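Local atomic coordinates of polyphosphate kinase (Porphyromonas gingivalis, PDB entry 2O8R), a protein that probably catalyses the reversible transfer of the terminal phosphate of ATP to a growing chain of inorganic polyphosphate. Residues N522-E527 / Y556-A561; C573-D578 / R583-T588. The protein carries 3 engineered substitutions. All coordinates share one frame; numbering follows the deposited sequence.

Contact 1: N522-E527 / Y556-A561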
loop_
_atom_site.group_PDB
_atom_site.type_symbol
_atom_site.label_atom_id
_atom_site.label_comp_id
_atom_site.label_asym_id
_atom_site.label_seq_id
_atom_site.Cartn_x
_atom_site.Cartn_y
_atom_site.Cartn_z
ATOM N N ASN A 522 -39.184 -16.875 -17.539
ATOM C CA ASN A 522 -40.491 -16.282 -17.783
ATOM C C ASN A 522 -40.434 -15.092 -18.728
ATOM O O ASN A 522 -41.180 -15.044 -19.705
ATOM C CB ASN A 522 -41.137 -15.871 -16.467
ATOM C CG ASN A 522 -41.267 -17.025 -15.508
ATOM O OD1 ASN A 522 -41.315 -18.190 -15.918
ATOM N ND2 ASN A 522 -41.303 -16.714 -14.217
ATOM N N LEU A 523 -39.543 -14.147 -18.424
ATOM C CA LEU A 523 -39.319 -12.959 -19.248
ATOM C C LEU A 523 -38.993 -13.286 -20.718
ATOM O O LEU A 523 -39.556 -12.668 -21.628
ATOM C CB LEU A 523 -38.203 -12.099 -18.647
ATOM C CG LEU A 523 -38.458 -11.354 -17.334
ATOM C CD1 LEU A 523 -37.151 -11.089 -16.584
ATOM C CD2 LEU A 523 -39.201 -10.047 -17.568
ATOM N N ILE A 524 -38.094 -14.248 -20.947
ATOM C CA ILE A 524 -37.738 -14.640 -22.310
ATOM C C ILE A 524 -38.910 -15.319 -22.999
ATOM O O ILE A 524 -39.210 -15.034 -24.164
ATOM C CB ILE A 524 -36.529 -15.592 -22.358
ATOM C CG1 ILE A 524 -35.269 -14.876 -21.858
ATOM C CG2 ILE A 524 -36.319 -16.089 -23.782
ATOM C CD1 ILE A 524 -34.073 -15.788 -21.638
ATOM N N GLU A 525 -39.564 -16.218 -22.263
ATOM C CA GLU A 525 -40.719 -16.938 -22.760
ATOM C C GLU A 525 -41.826 -15.984 -23.195
ATOM O O GLU A 525 -42.421 -16.159 -24.260
ATOM C CB GLU A 525 -41.263 -17.898 -21.709
ATOM C CG GLU A 525 -40.547 -19.226 -21.622
ATOM C CD GLU A 525 -40.482 -19.972 -22.939
ATOM O OE1 GLU A 525 -41.320 -19.739 -23.840
ATOM O OE2 GLU A 525 -39.582 -20.819 -23.066
ATOM N N ARG A 526 -42.087 -14.968 -22.376
ATOM C CA ARG A 526 -43.122 -13.988 -22.676
ATOM C C ARG A 526 -42.929 -13.328 -24.037
ATOM O O ARG A 526 -43.910 -13.037 -24.732
ATOM C CB ARG A 526 -43.203 -12.935 -21.583
ATOM C CG ARG A 526 -44.216 -11.847 -21.875
ATOM C CD ARG A 526 -44.547 -11.070 -20.647
ATOM N NE ARG A 526 -43.404 -10.296 -20.196
ATOM C CZ ARG A 526 -43.462 -9.360 -19.260
ATOM N NH1 ARG A 526 -44.622 -9.071 -18.684
ATOM N NH2 ARG A 526 -42.362 -8.710 -18.910
ATOM N N GLU A 527 -41.670 -13.112 -24.419
ATOM C CA GLU A 527 -41.352 -12.550 -25.732
ATOM C C GLU A 527 -41.659 -13.565 -26.811
ATOM O O GLU A 527 -42.149 -13.192 -27.876
ATOM C CB GLU A 527 -39.885 -12.111 -25.842
ATOM C CG GLU A 527 -39.434 -11.098 -24.818
ATOM C CD GLU A 527 -40.029 -9.720 -25.032
ATOM O OE1 GLU A 527 -40.070 -9.267 -26.202
ATOM O OE2 GLU A 527 -40.443 -9.094 -24.019
ATOM N N TYR A 556 -31.349 -19.065 -28.289
ATOM C CA TYR A 556 -31.421 -19.710 -29.597
ATOM C C TYR A 556 -32.864 -20.050 -29.966
ATOM O O TYR A 556 -33.296 -19.818 -31.104
ATOM C CB TYR A 556 -30.618 -21.001 -29.598
ATOM C CG TYR A 556 -29.120 -20.845 -29.725
ATOM C CD1 TYR A 556 -28.562 -19.945 -30.629
ATOM C CD2 TYR A 556 -28.255 -21.634 -28.962
ATOM C CE1 TYR A 556 -27.180 -19.823 -30.757
ATOM C CE2 TYR A 556 -26.882 -21.529 -29.098
ATOM C CZ TYR A 556 -26.355 -20.621 -29.986
ATOM O OH TYR A 556 -25.001 -20.517 -30.098
ATOM N N ARG A 557 -33.602 -20.599 -29.003
ATOM C CA ARG A 557 -35.012 -20.887 -29.217
ATOM C C ARG A 557 -35.838 -19.619 -29.423
ATOM O O ARG A 557 -36.784 -19.622 -30.211
ATOM C CB ARG A 557 -35.593 -21.710 -28.075
ATOM C CG ARG A 557 -35.112 -23.155 -28.001
ATOM C CD ARG A 557 -35.617 -23.829 -26.727
ATOM N NE ARG A 557 -36.896 -23.250 -26.313
ATOM C CZ ARG A 557 -37.137 -22.677 -25.132
ATOM N NH1 ARG A 557 -36.197 -22.620 -24.190
ATOM N NH2 ARG A 557 -38.340 -22.172 -24.892
ATOM N N ALA A 558 -35.484 -18.541 -28.729
ATOM C CA ALA A 558 -36.178 -17.270 -28.918
ATOM C C ALA A 558 -35.922 -16.757 -30.326
ATOM O O ALA A 558 -36.844 -16.321 -31.005
ATOM C CB ALA A 558 -35.742 -16.256 -27.884
ATOM N N SER A 559 -34.674 -16.849 -30.774
ATOM C CA SER A 559 -34.310 -16.459 -32.135
ATOM C C SER A 559 -35.116 -17.255 -33.159
ATOM O O SER A 559 -35.827 -16.675 -33.992
ATOM C CB SER A 559 -32.814 -16.672 -32.366
ATOM O OG SER A 559 -32.431 -16.271 -33.669
ATOM N N GLU A 560 -35.009 -18.583 -33.068
ATOM C CA GLU A 560 -35.792 -19.520 -33.876
ATOM C C GLU A 560 -37.270 -19.150 -33.917
ATOM O O GLU A 560 -37.899 -19.230 -34.969
ATOM C CB GLU A 560 -35.639 -20.942 -33.323
ATOM C CG GLU A 560 -34.326 -21.632 -33.692
ATOM C CD GLU A 560 -34.078 -22.907 -32.913
ATOM O OE1 GLU A 560 -34.700 -23.088 -31.843
ATOM O OE2 GLU A 560 -33.254 -23.737 -33.367
ATOM N N ALA A 561 -37.808 -18.723 -32.772
ATOM C CA ALA A 561 -39.215 -18.343 -32.640
ATOM C C ALA A 561 -39.551 -16.977 -33.226
ATOM O O ALA A 561 -40.669 -16.509 -33.067
ATOM C CB ALA A 561 -39.620 -18.360 -31.184
#

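Contact 2: C573-D578 / R583-T588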
loop_
_atom_site.group_PDB
_atom_site.type_symbol
_atom_site.label_atom_id
_atom_site.label_comp_id
_atom_site.label_asym_id
_atom_site.label_seq_id
_atom_site.Cartn_x
_atom_site.Cartn_y
_atom_site.Cartn_z
ATOM N N CYS A 573 -18.268 -14.805 -24.787
ATOM C CA CYS A 573 -19.557 -15.144 -25.344
ATOM C C CYS A 573 -19.514 -16.490 -26.063
ATOM O O CYS A 573 -18.722 -16.680 -26.977
ATOM C CB CYS A 573 -20.013 -14.061 -26.299
ATOM S SG CYS A 573 -21.720 -14.255 -26.775
ATOM N N CYS A 574 -20.371 -17.419 -25.650
ATOM C CA CYS A 574 -20.366 -18.781 -26.200
ATOM C C CYS A 574 -21.512 -19.020 -27.142
ATOM O O CYS A 574 -21.598 -20.074 -27.759
ATOM C CB CYS A 574 -20.438 -19.822 -25.093
ATOM S SG CYS A 574 -19.018 -19.835 -23.999
ATOM N N LEU A 575 -22.412 -18.054 -27.222
ATOM C CA LEU A 575 -23.451 -18.071 -28.226
ATOM C C LEU A 575 -22.781 -17.725 -29.541
ATOM O O LEU A 575 -22.044 -16.756 -29.618
ATOM C CB LEU A 575 -24.529 -17.051 -27.886
ATOM C CG LEU A 575 -25.766 -16.975 -28.773
ATOM C CD1 LEU A 575 -26.982 -16.645 -27.933
ATOM C CD2 LEU A 575 -25.585 -15.948 -29.877
ATOM N N VAL A 576 -23.027 -18.531 -30.566
ATOM C CA VAL A 576 -22.409 -18.310 -31.864
ATOM C C VAL A 576 -23.356 -17.646 -32.853
ATOM O O VAL A 576 -24.419 -18.183 -33.173
ATOM C CB VAL A 576 -21.674 -19.588 -32.400
ATOM C CG1 VAL A 576 -22.293 -20.838 -31.864
ATOM C CG2 VAL A 576 -21.535 -19.596 -33.920
ATOM N N PRO A 577 -22.979 -16.446 -33.313
ATOM C CA PRO A 577 -23.847 -15.635 -34.151
ATOM C C PRO A 577 -23.790 -16.068 -35.608
ATOM O O PRO A 577 -22.951 -16.901 -35.972
ATOM C CB PRO A 577 -23.258 -14.238 -33.997
ATOM C CG PRO A 577 -21.807 -14.474 -33.786
ATOM C CD PRO A 577 -21.679 -15.792 -33.067
ATOM N N ASP A 578 -24.679 -15.494 -36.417
ATOM C CA ASP A 578 -24.729 -15.726 -37.859
ATOM C C ASP A 578 -24.939 -17.197 -38.178
ATOM O O ASP A 578 -24.270 -17.765 -39.036
ATOM C CB ASP A 578 -23.458 -15.217 -38.540
ATOM C CG ASP A 578 -23.162 -13.766 -38.228
ATOM O OD1 ASP A 578 -24.105 -13.017 -37.887
ATOM O OD2 ASP A 578 -21.975 -13.379 -38.336
ATOM N N ARG A 583 -30.193 -16.704 -36.068
ATOM C CA ARG A 583 -30.514 -15.859 -37.210
ATOM C C ARG A 583 -31.047 -14.486 -36.808
ATOM O O ARG A 583 -30.756 -13.498 -37.470
ATOM C CB ARG A 583 -31.462 -16.612 -38.156
ATOM C CG ARG A 583 -32.480 -15.784 -38.943
ATOM C CD ARG A 583 -33.102 -16.580 -40.105
ATOM N NE ARG A 583 -33.277 -18.007 -39.813
ATOM C CZ ARG A 583 -32.611 -18.989 -40.418
ATOM N NH1 ARG A 583 -31.715 -18.720 -41.363
ATOM N NH2 ARG A 583 -32.841 -20.250 -40.079
ATOM N N ASN A 584 -31.799 -14.423 -35.718
ATOM C CA ASN A 584 -32.334 -13.149 -35.240
ATOM C C ASN A 584 -31.529 -12.482 -34.132
ATOM O O ASN A 584 -32.031 -11.570 -33.471
ATOM C CB ASN A 584 -33.764 -13.337 -34.769
ATOM C CG ASN A 584 -34.701 -13.597 -35.902
ATOM O OD1 ASN A 584 -34.572 -12.997 -36.965
ATOM N ND2 ASN A 584 -35.652 -14.498 -35.695
ATOM N N ILE A 585 -30.291 -12.934 -33.931
ATOM C CA ILE A 585 -29.428 -12.372 -32.900
ATOM C C ILE A 585 -28.279 -11.555 -33.490
ATOM O O ILE A 585 -27.620 -11.995 -34.431
ATOM C CB ILE A 585 -28.877 -13.472 -31.963
ATOM C CG1 ILE A 585 -30.005 -14.430 -31.564
ATOM C CG2 ILE A 585 -28.231 -12.843 -30.716
ATOM C CD1 ILE A 585 -29.633 -15.480 -30.547
ATOM N N ARG A 586 -28.064 -10.359 -32.942
ATOM C CA ARG A 586 -26.865 -9.555 -33.237
ATOM C C ARG A 586 -25.993 -9.451 -31.992
ATOM O O ARG A 586 -26.475 -9.133 -30.908
ATOM C CB ARG A 586 -27.227 -8.148 -33.722
ATOM C CG ARG A 586 -27.766 -8.097 -35.131
ATOM C CD ARG A 586 -27.648 -6.723 -35.771
ATOM N NE ARG A 586 -27.994 -5.599 -34.891
ATOM C CZ ARG A 586 -29.227 -5.249 -34.508
ATOM N NH1 ARG A 586 -30.304 -5.951 -34.872
ATOM N NH2 ARG A 586 -29.376 -4.184 -33.729
ATOM N N VAL A 587 -24.706 -9.721 -32.155
ATOM C CA VAL A 587 -23.774 -9.712 -31.040
ATOM C C VAL A 587 -22.758 -8.584 -31.178
ATOM O O VAL A 587 -21.944 -8.547 -32.115
ATOM C CB VAL A 587 -23.044 -11.050 -30.918
ATOM C CG1 VAL A 587 -21.981 -10.980 -29.836
ATOM C CG2 VAL A 587 -24.038 -12.155 -30.620
ATOM N N THR A 588 -22.813 -7.665 -30.227
ATOM C CA THR A 588 -21.902 -6.542 -30.212
ATOM C C THR A 588 -20.963 -6.628 -29.021
ATOM O O THR A 588 -21.396 -6.764 -27.879
ATOM C CB THR A 588 -22.670 -5.223 -30.187
ATOM O OG1 THR A 588 -23.516 -5.165 -31.344
ATOM C CG2 THR A 588 -21.717 -4.031 -30.182
#

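Contact 1: N522-E527 / Y556-A561
Ile-524 and Ala-558 meet where helices 516-532 and 549-560 lie side by side on one face of the mixed sheet of the second C-terminal domain, an α/β domain of the phospholipase D clan. Helix 549-560 is the crossover helix of a beta-alpha-beta unit, joining the parallel strands 538-543 and 564-569. Segments 522-527 and 556-561 come nearest here, with Ile-524 CA 7.3 Å from Ala-558 CA. Ile-524 turns its CG2 branch toward the neighbouring helix, and that methyl, Ile-524 CG2, lies 4.1 Å from Ala-558 CB. Alanine suits this position because its single methyl lets the helices approach, while the branched isoleucine reaches across to it. Beneath them, both side chains rest on Met-539 of the sheet, so the apolar pair belongs to the layer between helices and strands.

One residue further on, Glu-525 carries the polar half of the contact. Its CB does not point at the other helix, but the bend at chi2 (-55°) brings the carboxylate round to Arg-557, whose own chain starts out toward helix 516-532 and bends at chi3. Both side chains are long enough to bridge the helices above the small apolar pair. Arg-557 also touches Tyr-8, near the N-terminus of the chain.

The salt bridge itself is one-pronged. Arg-557 NH2 donates to Glu-525 OE2 over 2.6 Å, with an N-H...O angle of 148°. The carboxylate and guanidinium planes are only 20° apart, yet the second oxygen, Glu-525 OE1, remains 4.0 Å from Arg-557 NH2. The bonded oxygen, Glu-525 OE2, lies at the guanidinium edge, in its plane, and receives the N-H through its syn lone pair.

Contact 2: C573-D578 / R583-T588
Leu-575 and Ile-585 face each other tip to tip, Leu-575 CD1 lying 3.9 Å from Ile-585 CD1. With CG anti to the backbone N (chi1 -176°), Leu-575 extends its fork toward the strand, and its other branch, Leu-575 CD2, comes 4.2 Å from Val-587 CG2. Val-587 CG2 also meets the proline ring, 4.0 Å from Pro-577 CB. Val-587 thus touches two loop side chains through one methyl, while Val-587 CG1 has a looser contact with sulphur, 4.5 Å from Cys-573 SG. Strand alternation makes Ile-585 and Val-587 face the loop, whereas Arg-586 between them points away and pairs with Asp-566. Beta-branched residues suit an extended strand, and their methyls suit this apolar interface.

Polar contacts fix the loop through its backbone rather than through the strand it covers: Cys-573 N donates to Ser-16 OG, and Val-576 O is bonded to Ser-582 OG.

Leu-575 also packs on Ile-552 of helix 549-560, extending the apolar layer. Segment 573-578 belongs to the connection between parallel strands 564-569 and 585-589, a crossover made by loop instead of helix in this phospholipase D-like domain, close in sequence to Arg-570, a predicted ATP-binding residue.

Both contacts belong to the second C-terminal domain, with centres about 14 Å apart: the helices of contact 1 and the loop 573-578 pack on the sheet to which strand 585-589 belongs. The touching residues of contact 2 are all buried and apolar, laying loop over strand; contact 1 is only partly buried, and joins two helices through an apolar pair next to the sheet and a salt bridge farther from it. Helix 549-560 ties them together. Its residues Tyr-556 and Ser-559 do not take part in the helix pairing but meet contact 2, where Tyr-556 OH probably bonds Val-576 N at 2.8 Å and Ser-559 O probably accepts from Asn-584 ND2.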